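PDB 2B1Y: hypothetical protein Atu1913 from Agrobacterium tumefaciens, which is of unknown function but belongs to the DUF1883 family and forms a two-chain assembly in which beta-sheets continue from one subunit into the other. Local coordinates for residues Tyr11-Leu16 and Thr20-Ser25; Asn31-Thr36 and Gln41-Leu46; Trp71-Asp76 and Ser86-Leu91. One frame throughout, in Å; residues are numbered along the deposited sequence.

Contact 1 (Tyr11-Leu16 and Thr20-Ser25); sequences YDLKEL and TTLEIS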
loop_
_atom_site.group_PDB
_atom_site.type_symbol
_atom_site.label_atom_id
_atom_site.label_comp_id
_atom_site.label_asym_id
_atom_site.label_seq_id
_atom_site.Cartn_x
_atom_site.Cartn_y
_atom_site.Cartn_z
ATOM N N TYR A 11 -4.048 -1.318 17.591
ATOM C CA TYR A 11 -4.033 -2.168 18.794
ATOM C C TYR A 11 -2.954 -3.250 18.621
ATOM O O TYR A 11 -3.030 -4.070 17.709
ATOM C CB TYR A 11 -5.401 -2.858 19.059
ATOM C CG TYR A 11 -6.579 -1.909 19.125
ATOM C CD1 TYR A 11 -7.034 -1.440 20.360
ATOM C CD2 TYR A 11 -7.231 -1.470 17.959
ATOM C CE1 TYR A 11 -8.108 -0.544 20.469
ATOM C CE2 TYR A 11 -8.340 -0.541 18.056
ATOM C CZ TYR A 11 -8.748 -0.100 19.330
ATOM O OH TYR A 11 -9.781 0.789 19.469
ATOM N N ASP A 12 -1.945 -3.221 19.483
ATOM C CA ASP A 12 -0.994 -4.327 19.563
ATOM C C ASP A 12 -1.605 -5.390 20.466
ATOM O O ASP A 12 -1.640 -5.213 21.682
ATOM C CB ASP A 12 0.323 -3.810 20.132
ATOM C CG ASP A 12 1.395 -4.852 20.143
ATOM O OD1 ASP A 12 1.114 -6.066 19.901
ATOM O OD2 ASP A 12 2.536 -4.433 20.404
ATOM N N LEU A 13 -2.112 -6.474 19.882
ATOM C CA LEU A 13 -2.831 -7.508 20.635
ATOM C C LEU A 13 -1.932 -8.586 21.238
ATOM O O LEU A 13 -2.428 -9.488 21.923
ATOM C CB LEU A 13 -3.891 -8.190 19.749
ATOM C CG LEU A 13 -4.920 -7.236 19.119
ATOM C CD1 LEU A 13 -5.886 -8.033 18.282
ATOM C CD2 LEU A 13 -5.674 -6.467 20.179
ATOM N N LYS A 14 -0.637 -8.470 20.976
ATOM C CA LYS A 14 0.399 -9.420 21.402
ATOM C C LYS A 14 0.097 -10.822 20.898
ATOM O O LYS A 14 -0.551 -10.979 19.884
ATOM C CB LYS A 14 0.557 -9.421 22.932
ATOM C CG LYS A 14 0.688 -8.054 23.574
ATOM C CD LYS A 14 1.859 -7.287 23.004
ATOM C CE LYS A 14 2.283 -6.169 23.939
ATOM N NZ LYS A 14 3.537 -5.515 23.455
ATOM N N GLU A 15 0.538 -11.838 21.636
ATOM C CA GLU A 15 0.397 -13.230 21.201
ATOM C C GLU A 15 -1.005 -13.717 21.426
ATOM O O GLU A 15 -1.495 -13.650 22.541
ATOM C CB GLU A 15 1.387 -14.114 21.969
ATOM C CG GLU A 15 2.658 -14.263 21.228
ATOM C CD GLU A 15 2.537 -15.287 20.128
ATOM O OE1 GLU A 15 1.809 -16.292 20.311
ATOM O OE2 GLU A 15 3.177 -15.089 19.088
ATOM N N LEU A 16 -1.666 -14.193 20.371
ATOM C CA LEU A 16 -2.982 -14.798 20.507
ATOM C C LEU A 16 -2.993 -16.185 19.874
ATOM O O LEU A 16 -2.401 -16.371 18.817
ATOM C CB LEU A 16 -4.041 -13.941 19.803
ATOM C CG LEU A 16 -4.165 -12.475 20.241
ATOM C CD1 LEU A 16 -5.170 -11.748 19.346
ATOM C CD2 LEU A 16 -4.569 -12.354 21.716
ATOM N N THR A 20 -8.816 -17.425 18.699
ATOM C CA THR A 20 -9.213 -16.234 19.460
ATOM C C THR A 20 -10.058 -15.348 18.545
ATOM O O THR A 20 -9.705 -15.165 17.380
ATOM C CB THR A 20 -8.007 -15.461 19.948
ATOM O OG1 THR A 20 -7.208 -16.323 20.766
ATOM C CG2 THR A 20 -8.429 -14.217 20.759
ATOM N N THR A 21 -11.166 -14.826 19.080
ATOM C CA THR A 21 -12.125 -14.056 18.286
ATOM C C THR A 21 -12.101 -12.615 18.742
ATOM O O THR A 21 -12.273 -12.322 19.926
ATOM C CB THR A 21 -13.541 -14.691 18.318
ATOM O OG1 THR A 21 -13.469 -16.010 17.753
ATOM C CG2 THR A 21 -14.526 -13.869 17.486
ATOM N N LEU A 22 -11.859 -11.711 17.801
ATOM C CA LEU A 22 -11.858 -10.310 18.135
ATOM C C LEU A 22 -13.237 -9.742 17.809
ATOM O O LEU A 22 -13.722 -9.863 16.663
ATOM C CB LEU A 22 -10.798 -9.590 17.316
ATOM C CG LEU A 22 -9.401 -10.206 17.318
ATOM C CD1 LEU A 22 -8.469 -9.343 16.456
ATOM C CD2 LEU A 22 -8.911 -10.320 18.745
ATOM N N GLU A 23 -13.865 -9.139 18.815
ATOM C CA GLU A 23 -15.113 -8.445 18.606
ATOM C C GLU A 23 -14.870 -6.933 18.485
ATOM O O GLU A 23 -14.469 -6.256 19.456
ATOM C CB GLU A 23 -16.094 -8.776 19.751
ATOM C CG GLU A 23 -17.457 -8.079 19.567
ATOM C CD GLU A 23 -18.537 -8.672 20.438
ATOM O OE1 GLU A 23 -18.572 -8.356 21.627
ATOM O OE2 GLU A 23 -19.353 -9.469 19.933
ATOM N N ILE A 24 -15.095 -6.382 17.295
ATOM C CA ILE A 24 -14.602 -5.035 17.023
ATOM C C ILE A 24 -15.766 -4.087 16.787
ATOM O O ILE A 24 -16.618 -4.404 15.935
ATOM C CB ILE A 24 -13.677 -5.063 15.761
ATOM C CG1 ILE A 24 -12.527 -6.063 15.969
ATOM C CG2 ILE A 24 -13.201 -3.652 15.388
ATOM C CD1 ILE A 24 -11.994 -6.594 14.679
ATOM N N SER A 25 -15.838 -2.979 17.550
ATOM C CA SER A 25 -16.923 -2.008 17.414
ATOM C C SER A 25 -16.383 -0.774 16.709
ATOM O O SER A 25 -15.237 -0.383 16.964
ATOM C CB SER A 25 -17.467 -1.570 18.793
ATOM O OG SER A 25 -18.076 -2.671 19.525
#
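L13 and L22 meet tip to tip, with CD1 of L13 only 3.4 Å from CD1 of L22, tighter than ordinary van der Waals contact. The other L22 methyl, CD2, takes a second leucine at an angle: L16 CD1 lies 4.0 Å from it. L13 CD1 touches both L22 methyls, CD1 more closely, so CD2 is shared by L13 and L16. Both L13 and L22 place CG beside the backbone N (chi1 -56° and -50°) and run on extended, which carries their methyls into the gap between the strands. Nearer the turn the contact becomes looser, T20 OG1 lying 4.1 Å from L16 CB; that hydroxyl is engaged by the carbonyl oxygen of R17, inside the turn itself.

Behind this shell, D12 OD1 accepts the backbone N of K14 at 3.2 Å, an Asx turn with L13 at its middle, shaping the backbone from which L13 projects. K14 NZ adds a weak salt bridge to D12 OD2, and D12 OD1 also bonds H70 of the second subunit.

These consecutive antiparallel strands meet through side chains alone: the CA atoms of L13 and L22 stand 9.8 Å apart, too far for a shared ladder. Each strand instead pairs antiparallel with the second subunit, consistent with an intertwined dimer, while L22 and I24 also pack on strand 30-36 of their own chain.

Contact 2 (Asn31-Thr36 and Gln41-Leu46); sequences NVRLMT and QRFTEL. With SO4 (sulfate ion), chain D.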
loop_
_atom_site.group_PDB
_atom_site.type_symbol
_atom_site.label_atom_id
_atom_site.label_comp_id
_atom_site.label_asym_id
_atom_site.label_seq_id
_atom_site.Cartn_x
_atom_site.Cartn_y
_atom_site.Cartn_z
ATOM N N ASN A 31 -11.936 0.927 7.633
ATOM C CA ASN A 31 -11.298 -0.352 7.316
ATOM C C ASN A 31 -10.852 -1.016 8.602
ATOM O O ASN A 31 -10.425 -0.340 9.542
ATOM C CB ASN A 31 -10.047 -0.133 6.451
ATOM C CG ASN A 31 -10.360 0.677 5.201
ATOM O OD1 ASN A 31 -11.353 0.414 4.528
ATOM N ND2 ASN A 31 -9.549 1.667 4.923
ATOM N N VAL A 32 -10.919 -2.336 8.608
ATOM C CA VAL A 32 -10.474 -3.104 9.756
ATOM C C VAL A 32 -9.505 -4.138 9.221
ATOM O O VAL A 32 -9.856 -4.889 8.320
ATOM C CB VAL A 32 -11.690 -3.805 10.437
ATOM C CG1 VAL A 32 -11.238 -4.777 11.588
ATOM C CG2 VAL A 32 -12.637 -2.782 10.975
ATOM N N ARG A 33 -8.297 -4.191 9.771
ATOM C CA ARG A 33 -7.275 -5.088 9.210
ATOM C C ARG A 33 -6.568 -5.751 10.377
ATOM O O ARG A 33 -5.981 -5.059 11.214
ATOM C CB ARG A 33 -6.239 -4.290 8.413
ATOM C CG ARG A 33 -6.774 -3.183 7.540
ATOM C CD ARG A 33 -5.656 -2.639 6.650
ATOM N NE ARG A 33 -5.935 -1.289 6.183
ATOM C CZ ARG A 33 -5.543 -0.783 5.018
ATOM N NH1 ARG A 33 -5.849 0.484 4.736
ATOM N NH2 ARG A 33 -4.881 -1.531 4.134
ATOM N N LEU A 34 -6.595 -7.080 10.414
ATOM C CA LEU A 34 -5.894 -7.864 11.382
ATOM C C LEU A 34 -4.631 -8.400 10.684
ATOM O O LEU A 34 -4.739 -8.968 9.600
ATOM C CB LEU A 34 -6.798 -9.032 11.797
ATOM C CG LEU A 34 -6.107 -10.064 12.705
ATOM C CD1 LEU A 34 -5.781 -9.466 14.100
ATOM C CD2 LEU A 34 -6.980 -11.345 12.827
HETATM N N MSE A 35 -3.459 -8.225 11.283
HETATM C CA MSE A 35 -2.208 -8.608 10.620
HETATM C C MSE A 35 -1.138 -9.054 11.586
HETATM O O MSE A 35 -1.181 -8.745 12.780
HETATM C CB MSE A 35 -1.687 -7.411 9.798
HETATM C CG MSE A 35 -1.456 -6.162 10.680
HETATM SE SE MSE A 35 -0.967 -4.589 9.630
HETATM C CE MSE A 35 -2.723 -4.069 9.048
ATOM N N THR A 36 -0.158 -9.766 11.039
ATOM C CA THR A 36 0.960 -10.275 11.804
ATOM C C THR A 36 1.926 -9.113 12.021
ATOM O O THR A 36 1.798 -8.039 11.383
ATOM C CB THR A 36 1.667 -11.409 11.033
ATOM O OG1 THR A 36 2.214 -10.872 9.822
ATOM C CG2 THR A 36 0.731 -12.557 10.721
ATOM N N GLN A 41 4.858 -4.127 10.142
ATOM C CA GLN A 41 6.005 -3.333 9.715
ATOM C C GLN A 41 5.816 -2.794 8.287
ATOM O O GLN A 41 6.092 -1.629 8.028
ATOM C CB GLN A 41 7.291 -4.128 9.859
ATOM C CG GLN A 41 7.726 -4.296 11.322
ATOM C CD GLN A 41 7.959 -2.946 12.041
ATOM O OE1 GLN A 41 7.564 -2.765 13.212
ATOM N NE2 GLN A 41 8.591 -1.993 11.335
ATOM N N ARG A 42 5.293 -3.637 7.392
ATOM C CA ARG A 42 4.912 -3.211 6.043
ATOM C C ARG A 42 3.875 -2.071 6.073
ATOM O O ARG A 42 4.046 -1.053 5.405
ATOM C CB ARG A 42 4.424 -4.407 5.219
ATOM C CG ARG A 42 5.489 -5.490 5.030
ATOM C CD ARG A 42 5.028 -6.644 4.152
ATOM N NE ARG A 42 6.097 -7.637 4.023
ATOM C CZ ARG A 42 6.083 -8.864 4.557
ATOM N NH1 ARG A 42 5.049 -9.299 5.273
ATOM N NH2 ARG A 42 7.116 -9.663 4.387
ATOM N N PHE A 43 2.808 -2.222 6.857
ATOM C CA PHE A 43 1.816 -1.166 6.992
ATOM C C PHE A 43 2.446 0.204 7.356
ATOM O O PHE A 43 2.121 1.228 6.743
ATOM C CB PHE A 43 0.775 -1.555 8.055
ATOM C CG PHE A 43 -0.269 -0.503 8.303
ATOM C CD1 PHE A 43 -1.378 -0.393 7.455
ATOM C CD2 PHE A 43 -0.164 0.354 9.400
ATOM C CE1 PHE A 43 -2.352 0.580 7.681
ATOM C CE2 PHE A 43 -1.139 1.311 9.616
ATOM C CZ PHE A 43 -2.242 1.393 8.766
ATOM N N THR A 44 3.340 0.223 8.335
ATOM C CA THR A 44 3.922 1.496 8.779
ATOM C C THR A 44 4.752 2.138 7.666
ATOM O O THR A 44 4.853 3.362 7.600
ATOM C CB THR A 44 4.779 1.373 10.052
ATOM O OG1 THR A 44 5.982 0.653 9.758
ATOM C CG2 THR A 44 3.990 0.683 11.174
ATOM N N GLU A 45 5.323 1.306 6.789
ATOM C CA GLU A 45 6.027 1.805 5.604
ATOM C C GLU A 45 5.064 2.443 4.631
ATOM O O GLU A 45 5.368 3.499 4.085
ATOM C CB GLU A 45 6.884 0.706 4.939
ATOM C CG GLU A 45 7.913 0.040 5.872
ATOM C CD GLU A 45 8.929 1.009 6.464
ATOM O OE1 GLU A 45 9.754 1.540 5.695
ATOM O OE2 GLU A 45 8.907 1.246 7.696
ATOM N N LEU A 46 3.893 1.860 4.457
ATOM C CA LEU A 46 2.957 2.378 3.487
ATOM C C LEU A 46 2.203 3.659 3.929
ATOM O O LEU A 46 1.589 4.347 3.106
ATOM C CB LEU A 46 2.063 1.231 2.989
ATOM C CG LEU A 46 2.920 0.033 2.498
ATOM C CD1 LEU A 46 2.112 -1.265 2.419
ATOM C CD2 LEU A 46 3.644 0.300 1.175
HETATM S S SO4 D . 6.414 -12.669 6.417
HETATM O O1 SO4 D . 7.468 -11.652 6.461
HETATM O O2 SO4 D . 5.105 -12.013 6.439
HETATM O O3 SO4 D . 6.530 -13.447 5.190
HETATM O O4 SO4 D . 6.550 -13.563 7.565
#
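The strand carrying R33 and M35 passes the helix carrying F43 at some distance, the CA atoms of M35 and F43 being 9.2 Å apart, so side chains alone close the gap. M35, deposited as selenomethionine, crosses F43 at about a right angle and sets its SE 3.8 Å from F43 CB. The selenium also lies 5.2 Å from the F43 ring centroid, 43° off the ring normal, an oblique Met-aromatic contact. A bend at chi3 (81°) brings the terminal methyl, CE, obliquely toward the CD1 side of the ring. Next to it, F43 CE1 sits over one face of the R33 guanidinium, towards its rim, 4.3 Å from R33 NE. The charge of R33 is met by the second subunit, where D76 takes NE and E78 takes NH1; these salt bridges would fix the plane on which F43 rests.

R42 runs extended from the helix away from F43, toward the T36 end of the strand, and grips a sulfate, probably from the crystallisation liquor. Its NH1 donates almost straight (179°) to sulfate O2 at 3.0 Å, and NH2, more bent, to O1 at 2.9 Å, with the sulfur in the guanidinium plane.

T36, at the N-cap position, leads strand 30-36 directly into helix 37-46. The helix thus folds back over one side of the strand, Y8 of strand 8-16 meets F43 edge-to-face, and the strand pairs antiparallel with the second subunit.

Contact 3 (Trp71-Asp76 and Ser86-Leu91); sequences WHLIID and SSVKML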
loop_
_atom_site.group_PDB
_atom_site.type_symbol
_atom_site.label_atom_id
_atom_site.label_comp_id
_atom_site.label_asym_id
_atom_site.label_seq_id
_atom_site.Cartn_x
_atom_site.Cartn_y
_atom_site.Cartn_z
ATOM N N TRP A 71 15.759 8.179 -9.262
ATOM C CA TRP A 71 14.339 7.947 -9.594
ATOM C C TRP A 71 14.108 6.508 -10.041
ATOM O O TRP A 71 15.001 5.867 -10.588
ATOM C CB TRP A 71 13.849 8.944 -10.665
ATOM C CG TRP A 71 13.685 10.330 -10.090
ATOM C CD1 TRP A 71 14.570 11.366 -10.195
ATOM C CD2 TRP A 71 12.605 10.797 -9.267
ATOM N NE1 TRP A 71 14.092 12.461 -9.520
ATOM C CE2 TRP A 71 12.885 12.147 -8.945
ATOM C CE3 TRP A 71 11.402 10.225 -8.821
ATOM C CZ2 TRP A 71 12.030 12.932 -8.163
ATOM C CZ3 TRP A 71 10.553 10.995 -8.026
ATOM C CH2 TRP A 71 10.875 12.341 -7.703
ATOM N N HIS A 72 12.886 6.010 -9.778
ATOM C CA HIS A 72 12.476 4.662 -10.171
ATOM C C HIS A 72 11.108 4.785 -10.829
ATOM O O HIS A 72 10.312 5.552 -10.366
ATOM C CB HIS A 72 12.332 3.783 -8.920
ATOM C CG HIS A 72 13.631 3.541 -8.216
ATOM N ND1 HIS A 72 14.430 2.451 -8.479
ATOM C CD2 HIS A 72 14.313 4.304 -7.323
ATOM C CE1 HIS A 72 15.515 2.511 -7.726
ATOM N NE2 HIS A 72 15.482 3.637 -7.039
ATOM N N LEU A 73 10.872 4.068 -11.924
ATOM C CA LEU A 73 9.577 4.123 -12.587
ATOM C C LEU A 73 8.980 2.733 -12.489
ATOM O O LEU A 73 9.633 1.742 -12.893
ATOM C CB LEU A 73 9.737 4.514 -14.058
ATOM C CG LEU A 73 8.415 4.494 -14.828
ATOM C CD1 LEU A 73 7.576 5.643 -14.304
ATOM C CD2 LEU A 73 8.681 4.596 -16.299
ATOM N N ILE A 74 7.762 2.670 -11.969
ATOM C CA ILE A 74 7.047 1.404 -11.862
ATOM C C ILE A 74 5.886 1.431 -12.795
ATOM O O ILE A 74 5.115 2.379 -12.778
ATOM C CB ILE A 74 6.520 1.173 -10.421
ATOM C CG1 ILE A 74 7.687 1.040 -9.458
ATOM C CG2 ILE A 74 5.540 -0.035 -10.360
ATOM C CD1 ILE A 74 8.687 -0.003 -9.766
ATOM N N ILE A 75 5.750 0.375 -13.588
ATOM C CA ILE A 75 4.508 0.098 -14.315
ATOM C C ILE A 75 3.886 -1.115 -13.645
ATOM O O ILE A 75 4.563 -2.124 -13.462
ATOM C CB ILE A 75 4.784 -0.259 -15.806
ATOM C CG1 ILE A 75 5.655 0.843 -16.454
ATOM C CG2 ILE A 75 3.470 -0.488 -16.551
ATOM C CD1 ILE A 75 5.047 2.193 -16.436
ATOM N N ASP A 76 2.615 -1.036 -13.265
ATOM C CA ASP A 76 2.081 -2.171 -12.506
ATOM C C ASP A 76 0.605 -2.418 -12.698
ATOM O O ASP A 76 -0.161 -1.545 -13.117
ATOM C CB ASP A 76 2.400 -2.017 -11.011
ATOM C CG ASP A 76 1.547 -0.937 -10.344
ATOM O OD1 ASP A 76 2.004 0.207 -10.220
ATOM O OD2 ASP A 76 0.381 -1.220 -10.015
ATOM N N SER A 86 5.509 -2.128 -21.808
ATOM C CA SER A 86 5.846 -0.743 -21.626
ATOM C C SER A 86 7.238 -0.422 -22.169
ATOM O O SER A 86 8.080 -1.314 -22.395
ATOM C CB SER A 86 5.750 -0.364 -20.144
ATOM O OG SER A 86 6.771 -0.996 -19.381
ATOM N N SER A 87 7.448 0.866 -22.391
ATOM C CA SER A 87 8.762 1.402 -22.736
ATOM C C SER A 87 8.854 2.799 -22.154
ATOM O O SER A 87 7.823 3.455 -21.892
ATOM C CB SER A 87 9.022 1.348 -24.245
ATOM O OG SER A 87 8.256 2.327 -24.912
ATOM N N VAL A 88 10.079 3.239 -21.881
ATOM C CA VAL A 88 10.318 4.572 -21.351
ATOM C C VAL A 88 11.503 5.239 -22.094
ATOM O O VAL A 88 12.550 4.623 -22.309
ATOM C CB VAL A 88 10.486 4.594 -19.780
ATOM C CG1 VAL A 88 11.622 3.728 -19.303
ATOM C CG2 VAL A 88 10.639 6.047 -19.258
ATOM N N LYS A 89 11.305 6.482 -22.515
ATOM C CA LYS A 89 12.335 7.248 -23.219
ATOM C C LYS A 89 12.574 8.442 -22.325
ATOM O O LYS A 89 11.632 9.105 -21.889
ATOM C CB LYS A 89 11.844 7.664 -24.614
ATOM C CG LYS A 89 12.876 8.286 -25.508
ATOM C CD LYS A 89 12.257 8.737 -26.832
ATOM C CE LYS A 89 13.205 8.410 -27.984
ATOM N NZ LYS A 89 13.174 9.337 -29.189
HETATM N N MSE A 90 13.849 8.695 -22.041
HETATM C CA MSE A 90 14.240 9.736 -21.124
HETATM C C MSE A 90 14.640 10.949 -21.978
HETATM O O MSE A 90 15.642 10.902 -22.741
HETATM C CB MSE A 90 15.378 9.240 -20.208
HETATM C CG MSE A 90 15.025 7.978 -19.292
HETATM SE SE MSE A 90 16.607 7.696 -18.159
HETATM C CE MSE A 90 17.893 7.309 -19.551
ATOM N N LEU A 91 13.803 11.986 -21.918
ATOM C CA LEU A 91 14.002 13.205 -22.699
ATOM C C LEU A 91 14.732 14.264 -21.846
ATOM O O LEU A 91 14.442 14.435 -20.647
ATOM C CB LEU A 91 12.660 13.749 -23.227
ATOM C CG LEU A 91 11.638 12.777 -23.895
ATOM C CD1 LEU A 91 10.322 13.459 -24.171
ATOM C CD2 LEU A 91 12.156 12.139 -25.181
#
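L73 and V88 provide the apolar part of this contact, meeting end on, methyl to methyl. CD2 of L73 approaches CG2 of V88 at 3.8 Å and stands nearly as close to V88 CB, so a single leucine methyl rests on one side of the valine. CG anti to the backbone N (chi1 176°) and a chi2 of 69° together put CD2 of L73 opposite the valine of the facing strand.

The second pair mixes apolar and polar groups. I75 offers CG1 to the side chain of S86, 3.6 Å from OG and 3.9 Å from CB, a van der Waals contact along the short serine arm. S86 OG has its polar partner in the other chain, a hydrogen bond with the Y11 hydroxyl of the second subunit, so the isoleucine covers a serine already engaged across the interface.

Ahead of L73, aromatic and polar links hold the strand. H72 bonds H10 through ND1 and stacks on F40, both of the second subunit, while W71 NE1 bonds the E67 carbonyl oxygen of its own chain.

Strands 69-76 and 86-91 run antiparallel but draw together only towards one end: the CA atoms of L73 and V88 are 8.8 Å apart, those of I75 and S86 7.5 Å. This is side-chain packing between facing strands; both take their antiparallel ladder partners from the second subunit, consistent with an intertwined dimer, and there I75 packs on L26 and W71 on M35.

How the contacts relate
Contacts 1 and 2 adjoin, their centres 14 Å apart: strands 21-26 and 30-36 follow each other in the chain, and their side chains touch at L22 CD1 and L34 CD1 (3.6 Å) and at I24 CD1 and V32 CG1 (3.7 Å). Contact 3 lies on the other side of the chain's centre, its centre about 42 Å from that of contact 1 and 28 Å from that of contact 2, without touching either. Across the dimer the regions do meet: Y11 bonds S86 of the second subunit, and R33 and N31 both bond D76 of the second subunit. No active site is known; the sulfate belongs to contact 2.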